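PDB 3G02: epoxide hydrolase from Aspergillus niger, which probably hydrolyses epoxides to diols with an alpha/beta-hydrolase fold, here in a variant obtained by directed evolution for enantioselectivity. Local coordinates for residues D248-A251 against Y252-H256; P260-I263 against G264-S268; I278-K281 against Y282-V286; P289-S292 against E293-L296. The protein carries 9 engineered substitutions. All coordinates share one frame; numbering follows the deposited sequence.

Interaction 1: residues D248-A251 against Y252-H256. Engineered in segment 248-251: Tyr250 (natural residue Leu). With FMT (formic acid), chain C.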
loop_
_atom_site.group_PDB
_atom_site.type_symbol
_atom_site.label_atom_id
_atom_site.label_comp_id
_atom_site.label_asym_id
_atom_site.label_seq_id
_atom_site.Cartn_x
_atom_site.Cartn_y
_atom_site.Cartn_z
ATOM N N ASP A 248 -11.874 2.478 -4.414
ATOM C CA ASP A 248 -10.889 1.966 -5.361
ATOM C C ASP A 248 -9.602 2.783 -5.324
ATOM O O ASP A 248 -8.551 2.295 -5.724
ATOM C CB ASP A 248 -11.454 1.956 -6.786
ATOM C CG ASP A 248 -10.466 1.399 -7.804
ATOM O OD1 ASP A 248 -10.203 0.177 -7.770
ATOM O OD2 ASP A 248 -9.955 2.183 -8.626
ATOM N N GLY A 249 -9.685 4.021 -4.845
ATOM C CA GLY A 249 -8.556 4.937 -4.927
ATOM C C GLY A 249 -7.836 5.228 -3.621
ATOM O O GLY A 249 -6.946 6.069 -3.592
ATOM N N TYR A 250 -8.200 4.530 -2.550
ATOM C CA TYR A 250 -7.803 4.945 -1.206
ATOM C C TYR A 250 -6.820 4.011 -0.510
ATOM O O TYR A 250 -6.415 4.268 0.623
ATOM C CB TYR A 250 -9.060 5.110 -0.337
ATOM C CG TYR A 250 -8.949 6.121 0.774
ATOM C CD1 TYR A 250 -8.663 7.457 0.505
ATOM C CD2 TYR A 250 -9.162 5.744 2.098
ATOM C CE1 TYR A 250 -8.578 8.397 1.532
ATOM C CE2 TYR A 250 -9.081 6.669 3.125
ATOM C CZ TYR A 250 -8.788 7.990 2.837
ATOM O OH TYR A 250 -8.717 8.904 3.866
ATOM N N ALA A 251 -6.432 2.927 -1.178
ATOM C CA ALA A 251 -5.565 1.941 -0.536
ATOM C C ALA A 251 -4.246 2.549 -0.075
ATOM O O ALA A 251 -3.764 2.209 1.006
ATOM C CB ALA A 251 -5.310 0.769 -1.458
ATOM N N TYR A 252 -3.667 3.449 -0.878
ATOM C CA TYR A 252 -2.399 4.087 -0.515
ATOM C C TYR A 252 -2.518 4.773 0.854
ATOM O O TYR A 252 -1.619 4.661 1.692
ATOM C CB TYR A 252 -1.959 5.097 -1.595
ATOM C CG TYR A 252 -2.739 6.374 -1.497
ATOM C CD1 TYR A 252 -4.067 6.430 -1.928
ATOM C CD2 TYR A 252 -2.182 7.509 -0.915
ATOM C CE1 TYR A 252 -4.814 7.582 -1.778
ATOM C CE2 TYR A 252 -2.915 8.662 -0.766
ATOM C CZ TYR A 252 -4.236 8.694 -1.203
ATOM O OH TYR A 252 -4.989 9.836 -1.050
ATOM N N ALA A 253 -3.649 5.447 1.075
ATOM C CA ALA A 253 -3.893 6.223 2.287
ATOM C C ALA A 253 -4.055 5.289 3.475
ATOM O O ALA A 253 -3.561 5.567 4.570
ATOM C CB ALA A 253 -5.147 7.085 2.118
ATOM N N MET A 254 -4.736 4.169 3.249
ATOM C CA MET A 254 -4.891 3.163 4.298
ATOM C C MET A 254 -3.549 2.569 4.719
ATOM O O MET A 254 -3.333 2.285 5.896
ATOM C CB MET A 254 -5.844 2.070 3.839
ATOM C CG MET A 254 -7.268 2.579 3.651
ATOM S SD MET A 254 -8.062 3.274 5.108
ATOM C CE MET A 254 -7.848 1.987 6.333
ATOM N N GLU A 255 -2.646 2.400 3.755
ATOM C CA GLU A 255 -1.301 1.913 4.060
ATOM C C GLU A 255 -0.505 2.968 4.829
ATOM O O GLU A 255 0.149 2.647 5.822
ATOM C CB GLU A 255 -0.585 1.471 2.780
ATOM C CG GLU A 255 0.826 0.909 3.002
ATOM C CD GLU A 255 0.874 -0.434 3.722
ATOM O OE1 GLU A 255 -0.178 -1.079 3.927
ATOM O OE2 GLU A 255 1.998 -0.854 4.093
ATOM N N HIS A 256 -0.585 4.228 4.402
ATOM C CA HIS A 256 0.066 5.323 5.138
ATOM C C HIS A 256 -0.422 5.404 6.585
ATOM O O HIS A 256 0.361 5.678 7.496
ATOM C CB HIS A 256 -0.231 6.684 4.506
ATOM C CG HIS A 256 0.324 6.894 3.130
ATOM N ND1 HIS A 256 0.158 8.088 2.463
ATOM C CD2 HIS A 256 1.042 6.098 2.300
ATOM C CE1 HIS A 256 0.731 8.018 1.276
ATOM N NE2 HIS A 256 1.277 6.821 1.151
HETATM C C FMT C . -3.699 12.864 0.117
HETATM O O1 FMT C . -4.600 13.316 -0.582
HETATM O O2 FMT C . -3.545 11.653 0.284
#
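With chi1 at -151°, Tyr250 swings its ring across to the methyl of Ala253, whereas Tyr252 has its CG wedged between its own N and carbonyl carbon (chi1 77°), which turns the ring back along the chain toward Gly249. Ala253 CB stands 3.7 Å from the centroid of the Tyr250 ring, a CH-pi contact squarely over the face. The same methyl also covers a face of the Tyr252 ring, so this small residue is clasped by two aromatics. Tyr250 is an engineered residue, leucine in the natural protein. Met254, bent at chi2 and chi3, brings its sulfur to the rim of the Tyr250 ring, on the same side as the Ala253 methyl: SD is 5.1 Å from the ring centroid, an oblique Met-aromatic contact. These side chains lie at the N-terminal end of helix 251-258, in the helical cap inserted into the alpha/beta-hydrolase fold. Tyr250 O starts the helical bonding by accepting from Met254 N at 3.1 Å, with a weaker bond from Ala253 N, and one step on Glu255 N is bonded to Ala251 O at 3.0 Å. At one edge of the Tyr252 ring lies Gly249 O, 3.2 Å from CE1 and near the ring plane. At the phenol end, Tyr252 OH donates to O2 of a formic acid molecule (2.7 Å), which also bonds to the hydroxyl of Tyr315, the predicted proton donor. Two tyrosines holding one small ligand is consistent with the pair of cap tyrosines that in related epoxide hydrolases bind the epoxide oxygen. Ala251, small enough for a close interface, packs against Glu255 of the second subunit.

Interaction 2: residues P260-I263 against G264-S268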
loop_
_atom_site.group_PDB
_atom_site.type_symbol
_atom_site.label_atom_id
_atom_site.label_comp_id
_atom_site.label_asym_id
_atom_site.label_seq_id
_atom_site.Cartn_x
_atom_site.Cartn_y
_atom_site.Cartn_z
ATOM N N PRO A 260 2.700 3.047 8.453
ATOM C CA PRO A 260 3.618 4.066 7.940
ATOM C C PRO A 260 5.082 3.642 7.971
ATOM O O PRO A 260 5.841 4.021 7.081
ATOM C CB PRO A 260 3.373 5.266 8.869
ATOM C CG PRO A 260 2.762 4.681 10.105
ATOM C CD PRO A 260 1.928 3.545 9.608
ATOM N N SER A 261 5.483 2.870 8.975
ATOM C CA SER A 261 6.878 2.443 9.036
ATOM C C SER A 261 7.258 1.526 7.866
ATOM O O SER A 261 8.290 1.723 7.224
ATOM C CB SER A 261 7.205 1.777 10.371
ATOM O OG SER A 261 8.593 1.513 10.423
ATOM N N THR A 262 6.410 0.538 7.584
ATOM C CA THR A 262 6.656 -0.378 6.477
ATOM C C THR A 262 6.713 0.363 5.143
ATOM O O THR A 262 7.694 0.258 4.410
ATOM C CB THR A 262 5.602 -1.494 6.431
ATOM O OG1 THR A 262 5.693 -2.254 7.635
ATOM C CG2 THR A 262 5.829 -2.416 5.239
ATOM N N ILE A 263 5.676 1.135 4.834
ATOM C CA ILE A 263 5.647 1.804 3.536
ATOM C C ILE A 263 6.756 2.863 3.431
ATOM O O ILE A 263 7.325 3.050 2.359
ATOM C CB ILE A 263 4.224 2.325 3.161
ATOM C CG1 ILE A 263 4.165 2.799 1.698
ATOM C CG2 ILE A 263 3.748 3.415 4.120
ATOM C CD1 ILE A 263 4.505 1.728 0.654
ATOM N N GLY A 264 7.085 3.510 4.548
ATOM C CA GLY A 264 8.211 4.443 4.585
ATOM C C GLY A 264 9.507 3.775 4.167
ATOM O O GLY A 264 10.265 4.320 3.369
ATOM N N HIS A 265 9.757 2.578 4.693
ATOM C CA HIS A 265 10.954 1.824 4.321
ATOM C C HIS A 265 10.906 1.338 2.877
ATOM O O HIS A 265 11.898 1.426 2.157
ATOM C CB HIS A 265 11.174 0.655 5.275
ATOM C CG HIS A 265 11.791 1.054 6.578
ATOM N ND1 HIS A 265 13.103 1.460 6.683
ATOM C CD2 HIS A 265 11.278 1.110 7.829
ATOM C CE1 HIS A 265 13.374 1.748 7.944
ATOM N NE2 HIS A 265 12.283 1.546 8.658
ATOM N N VAL A 266 9.743 0.840 2.462
ATOM C CA VAL A 266 9.539 0.385 1.088
ATOM C C VAL A 266 9.899 1.477 0.058
ATOM O O VAL A 266 10.677 1.241 -0.867
ATOM C CB VAL A 266 8.086 -0.135 0.887
ATOM C CG1 VAL A 266 7.739 -0.292 -0.589
ATOM C CG2 VAL A 266 7.897 -1.450 1.621
ATOM N N LEU A 267 9.340 2.672 0.219
ATOM C CA LEU A 267 9.569 3.740 -0.761
ATOM C C LEU A 267 10.924 4.433 -0.632
ATOM O O LEU A 267 11.400 5.057 -1.589
ATOM C CB LEU A 267 8.434 4.765 -0.724
ATOM C CG LEU A 267 7.030 4.199 -0.952
ATOM C CD1 LEU A 267 6.085 5.348 -1.085
ATOM C CD2 LEU A 267 6.944 3.292 -2.178
ATOM N N SER A 268 11.546 4.314 0.538
ATOM C CA SER A 268 12.895 4.837 0.741
ATOM C C SER A 268 13.961 3.960 0.099
ATOM O O SER A 268 15.079 4.427 -0.133
ATOM C CB SER A 268 13.189 4.969 2.230
ATOM O OG SER A 268 12.358 5.951 2.821
#
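Pro260 O to Gly264 N, Ser261 O to His265 N, Thr262 O to Val266 N and Ile263 O to Leu267 N are linked by four successive helical hydrogen bonds of 2.9 to 3.0 Å, the last two nearly straight. Proline suits the first turn of helix 260-268, where its lack of an N-H costs no bond of this ladder. Ile263 has CG1 opposite its backbone N (chi1 -170°), and the bend at chi2 brings CD1 down the helix. There CD1 meets Leu267 CG at 3.9 Å and Val266 CG1 at 4.0 Å, Ile263 slanting over each. Beyond them, Trp277 and Phe308 receive Ile263 and Leu267, so this apolar side of the helix joins neighbouring helices of the cap. Elsewhere on the helix, the imidazole of His265 lies over the preceding turn, its CD2 3.1 Å from Ser261 O, approached obliquely. Near the C-terminal end Ser268 folds back, and its OG donates to Gly264 O at 2.7 Å. Ser268 N bonds to that same oxygen from the opposite face of the carbonyl plane, so one acceptor is gripped twice. Two other hydroxyls serve the dimer: Ser261 OG bonds to Ile57 O of the second subunit, and Thr262 OG1 bonds to both Ile57 N and Glu280 OE1 of that subunit. Ile263 and Leu267 thus turn to the cap, while Ser261, Thr262 and Val266 face the partner, Val266 on its counterpart Val266 of the second subunit; buried at the interface, the Ser261 and Thr262 hydroxyls find polar atoms there that offset the loss of water.

Interaction 3: residues I278-K281 against Y282-V286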
loop_
_atom_site.group_PDB
_atom_site.type_symbol
_atom_site.label_atom_id
_atom_site.label_comp_id
_atom_site.label_asym_id
_atom_site.label_seq_id
_atom_site.Cartn_x
_atom_site.Cartn_y
_atom_site.Cartn_z
ATOM N N ILE A 278 4.191 7.549 -5.935
ATOM C CA ILE A 278 3.797 8.956 -6.000
ATOM C C ILE A 278 3.373 9.346 -7.418
ATOM O O ILE A 278 2.388 10.073 -7.603
ATOM C CB ILE A 278 4.915 9.876 -5.454
ATOM C CG1 ILE A 278 5.054 9.652 -3.944
ATOM C CG2 ILE A 278 4.631 11.340 -5.781
ATOM C CD1 ILE A 278 6.070 10.536 -3.252
ATOM N N GLY A 279 4.109 8.857 -8.413
ATOM C CA GLY A 279 3.793 9.139 -9.810
ATOM C C GLY A 279 2.386 8.723 -10.185
ATOM O O GLY A 279 1.718 9.413 -10.950
ATOM N N GLU A 280 1.921 7.598 -9.639
ATOM C CA GLU A 280 0.546 7.162 -9.898
ATOM C C GLU A 280 -0.438 8.278 -9.583
ATOM O O GLU A 280 -1.396 8.498 -10.324
ATOM C CB GLU A 280 0.183 5.929 -9.081
ATOM C CG GLU A 280 -1.176 5.354 -9.466
ATOM C CD GLU A 280 -1.765 4.500 -8.373
ATOM O OE1 GLU A 280 -1.168 3.455 -8.049
ATOM O OE2 GLU A 280 -2.838 4.871 -7.842
ATOM N N LYS A 281 -0.189 8.985 -8.487
ATOM C CA LYS A 281 -1.095 10.043 -8.049
ATOM C C LYS A 281 -0.976 11.304 -8.897
ATOM O O LYS A 281 -1.978 11.939 -9.210
ATOM C CB LYS A 281 -0.919 10.332 -6.552
ATOM C CG LYS A 281 -1.040 9.086 -5.649
ATOM C CD LYS A 281 -2.203 8.161 -6.050
ATOM C CE LYS A 281 -2.390 7.030 -5.043
ATOM N NZ LYS A 281 -3.453 6.062 -5.466
ATOM N N TYR A 282 0.244 11.657 -9.297
ATOM C CA TYR A 282 0.397 12.767 -10.236
ATOM C C TYR A 282 -0.243 12.477 -11.591
ATOM O O TYR A 282 -0.626 13.407 -12.303
ATOM C CB TYR A 282 1.863 13.172 -10.396
ATOM C CG TYR A 282 2.366 14.056 -9.279
ATOM C CD1 TYR A 282 1.964 15.392 -9.181
ATOM C CD2 TYR A 282 3.243 13.561 -8.316
ATOM C CE1 TYR A 282 2.422 16.211 -8.151
ATOM C CE2 TYR A 282 3.709 14.373 -7.284
ATOM C CZ TYR A 282 3.299 15.690 -7.206
ATOM O OH TYR A 282 3.752 16.499 -6.183
ATOM N N LEU A 283 -0.375 11.199 -11.943
ATOM C CA LEU A 283 -1.068 10.821 -13.172
ATOM C C LEU A 283 -2.587 10.819 -13.017
ATOM O O LEU A 283 -3.308 11.322 -13.881
ATOM C CB LEU A 283 -0.604 9.442 -13.644
ATOM C CG LEU A 283 0.817 9.326 -14.193
ATOM C CD1 LEU A 283 1.133 7.864 -14.458
ATOM C CD2 LEU A 283 1.002 10.156 -15.461
ATOM N N GLN A 284 -3.077 10.243 -11.923
ATOM C CA GLN A 284 -4.515 10.000 -11.775
ATOM C C GLN A 284 -5.306 11.178 -11.230
ATOM O O GLN A 284 -6.512 11.278 -11.466
ATOM C CB GLN A 284 -4.767 8.782 -10.884
ATOM C CG GLN A 284 -4.262 7.467 -11.464
ATOM C CD GLN A 284 -4.774 6.254 -10.709
ATOM O OE1 GLN A 284 -5.434 6.377 -9.672
ATOM N NE2 GLN A 284 -4.480 5.073 -11.231
ATOM N N TRP A 285 -4.640 12.056 -10.486
ATOM C CA TRP A 285 -5.340 13.068 -9.704
ATOM C C TRP A 285 -5.540 14.401 -10.412
ATOM O O TRP A 285 -6.256 15.266 -9.909
ATOM C CB TRP A 285 -4.604 13.293 -8.393
ATOM C CG TRP A 285 -4.719 12.168 -7.416
ATOM C CD1 TRP A 285 -5.336 10.956 -7.600
ATOM C CD2 TRP A 285 -4.182 12.148 -6.090
ATOM N NE1 TRP A 285 -5.232 10.195 -6.451
ATOM C CE2 TRP A 285 -4.525 10.904 -5.513
ATOM C CE3 TRP A 285 -3.451 13.072 -5.327
ATOM C CZ2 TRP A 285 -4.155 10.559 -4.207
ATOM C CZ3 TRP A 285 -3.087 12.730 -4.031
ATOM C CH2 TRP A 285 -3.437 11.481 -3.487
ATOM N N VAL A 286 -4.899 14.563 -11.566
ATOM C CA VAL A 286 -4.982 15.807 -12.329
ATOM C C VAL A 286 -6.080 15.750 -13.386
ATOM O O VAL A 286 -6.574 14.673 -13.734
ATOM C CB VAL A 286 -3.628 16.161 -13.003
ATOM C CG1 VAL A 286 -2.547 16.399 -11.958
ATOM C CG2 VAL A 286 -3.200 15.076 -13.996
HETATM O O HOH W 1 -5.849 7.321 -5.679
#
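One face of the Trp285 indole is covered by the aliphatic part of Lys281, while a water lies in the ring plane at its NE1 edge. Lys281 CB sits 3.7 Å from the centroid of the six-membered ring, a CH-pi contact only 9° off the normal. CG and CD continue across the same face, CD reaching CZ2 at 3.6 Å, because the lysine bends at chi2 (-43°) and is extended thereafter. His375, a predicted active-site residue, meets the indole edge-to-face. Tyr282 is touched at its edge instead: Ile278 CG2 comes within 3.5 Å of CE2, the two side chains running side by side, and Phe376 stacks on the ring. The backbone bond from Trp285 N to Lys281 O, 3.0 Å long, carries the helical pattern of helix 271-284 on to Trp285 and sets the indole beside the lysine. Long and flexible, lysine can cover the ring and still deliver its ammonium past the edge. There the water accepts from both Lys281 NZ (2.7 Å) and Trp285 NE1 (3.0 Å). NZ also forms a salt bridge with Glu280 OE2, which it meets from above the carboxylate plane. The Glu280 and Gln284 side chains slant past each other, carboxylate and amide planes 38° apart, and both are held by Arg259 of the second subunit; OE1 of Glu280 has its partner in Thr262 of that subunit. With Lys281 and Arg259 both on OE2, the carboxylate is probably kept ionised despite burial, and the lysine charge is probably balanced beside the indole.

Interaction 4: residues P289-S292 against E293-L296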
loop_
_atom_site.group_PDB
_atom_site.type_symbol
_atom_site.label_atom_id
_atom_site.label_comp_id
_atom_site.label_asym_id
_atom_site.label_seq_id
_atom_site.Cartn_x
_atom_site.Cartn_y
_atom_site.Cartn_z
ATOM N N PRO A 289 -2.891 16.285 -18.104
ATOM C CA PRO A 289 -1.636 15.677 -17.663
ATOM C C PRO A 289 -0.538 16.707 -17.408
ATOM O O PRO A 289 -0.413 17.694 -18.140
ATOM C CB PRO A 289 -1.251 14.763 -18.833
ATOM C CG PRO A 289 -2.537 14.479 -19.527
ATOM C CD PRO A 289 -3.327 15.747 -19.408
ATOM N N LEU A 290 0.237 16.476 -16.355
ATOM C CA LEU A 290 1.399 17.299 -16.067
ATOM C C LEU A 290 2.563 16.898 -16.967
ATOM O O LEU A 290 2.630 15.756 -17.429
ATOM C CB LEU A 290 1.805 17.142 -14.600
ATOM C CG LEU A 290 0.843 17.676 -13.541
ATOM C CD1 LEU A 290 1.218 17.099 -12.188
ATOM C CD2 LEU A 290 0.828 19.203 -13.493
ATOM N N PRO A 291 3.494 17.834 -17.219
ATOM C CA PRO A 291 4.708 17.432 -17.912
ATOM C C PRO A 291 5.446 16.364 -17.106
ATOM O O PRO A 291 5.482 16.427 -15.875
ATOM C CB PRO A 291 5.535 18.723 -17.951
ATOM C CG PRO A 291 4.534 19.827 -17.806
ATOM C CD PRO A 291 3.488 19.273 -16.893
ATOM N N SER A 292 6.022 15.387 -17.795
ATOM C CA SER A 292 6.800 14.350 -17.128
ATOM C C SER A 292 7.932 14.947 -16.289
ATOM O O SER A 292 8.237 14.446 -15.206
ATOM C CB SER A 292 7.322 13.340 -18.144
ATOM O OG SER A 292 6.240 12.609 -18.695
ATOM N N GLU A 293 8.529 16.033 -16.783
ATOM C CA GLU A 293 9.553 16.784 -16.046
ATOM C C GLU A 293 9.072 17.230 -14.657
ATOM O O GLU A 293 9.821 17.156 -13.682
ATOM C CB GLU A 293 10.023 17.990 -16.878
ATOM C CG GLU A 293 10.854 19.049 -16.138
ATOM C CD GLU A 293 12.273 18.610 -15.798
ATOM O OE1 GLU A 293 12.793 17.653 -16.414
ATOM O OE2 GLU A 293 12.877 19.244 -14.905
ATOM N N THR A 294 7.824 17.684 -14.570
ATOM C CA THR A 294 7.248 18.107 -13.295
ATOM C C THR A 294 7.196 16.938 -12.308
ATOM O O THR A 294 7.574 17.086 -11.144
ATOM C CB THR A 294 5.851 18.722 -13.488
ATOM O OG1 THR A 294 5.957 19.854 -14.361
ATOM C CG2 THR A 294 5.248 19.157 -12.150
ATOM N N ILE A 295 6.753 15.775 -12.781
ATOM C CA ILE A 295 6.699 14.587 -11.931
ATOM C C ILE A 295 8.095 14.196 -11.435
ATOM O O ILE A 295 8.277 13.925 -10.247
ATOM C CB ILE A 295 5.981 13.402 -12.629
ATOM C CG1 ILE A 295 4.536 13.797 -12.973
ATOM C CG2 ILE A 295 6.021 12.144 -11.750
ATOM C CD1 ILE A 295 3.708 12.703 -13.641
ATOM N N LEU A 296 9.083 14.202 -12.330
ATOM C CA LEU A 296 10.456 13.889 -11.928
ATOM C C LEU A 296 11.018 14.897 -10.921
ATOM O O LEU A 296 11.715 14.507 -9.989
ATOM C CB LEU A 296 11.385 13.751 -13.142
ATOM C CG LEU A 296 11.117 12.548 -14.055
ATOM C CD1 LEU A 296 12.100 12.536 -15.224
ATOM C CD2 LEU A 296 11.190 11.225 -13.292
#
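Pro291 and Thr294 meet at the N-terminus of helix 292-304, where Pro291 is the N-cap residue. The proline ring crosses the threonine obliquely, CD lying 3.6 Å from OG1, which is placed beside the threonine's own backbone N (chi1 -59°). Proline suits this place: its ring fixes phi near -60°, compatible with the extended psi of 142° from which the chain enters the helix, and it has no N-H left to satisfy. Its carbonyl begins the helical bonding: Pro291 O receives weak bonds from Thr294 N (3.0 Å) and from Ile295 N (3.4 Å). A looser apolar touch comes from Leu290, whose CB is 4.5 Å from Thr294 CB.

Further out, helices 271-284 and 59-71 pack against this turn. Leu290 and Ile295 both lean on Tyr282 of helix 271-284, and the branched Ile295 also reaches Leu275 and Leu283. Toward helix 59-71, Leu296 packs on Met65 and Trp69, while the compact side chain of Ser292 sits against Met65 and Lys68. Glu293, an exposed and acidic residue, is of a type well matched to the positive end of a helix dipole. The first regular bond is Leu296 N to Ser292 O, 3.0 Å long with an angle of 166° at the hydrogen.

How the interactions relate
The four contacts follow one another through the helical cap, and three pairs of them touch. Interaction 1 meets interaction 2 where Glu255 CG packs 3.7 Å from Ile263 CB. Across the pocket it meets interaction 3, with Tyr252 OH 3.3 Å from Trp285 CH2, so phenol and indole line the same formic acid site; the Tyr252 side chain is about 6 Å, and that of Trp285 about 5 Å, from the predicted nucleophile Asp193. Interaction 4 packs on interaction 3, Leu290 CD1 lying 3.5 Å from Tyr282 CD1. Interactions 1, 2 and 3 also touch the second subunit, whereas interaction 4 does not.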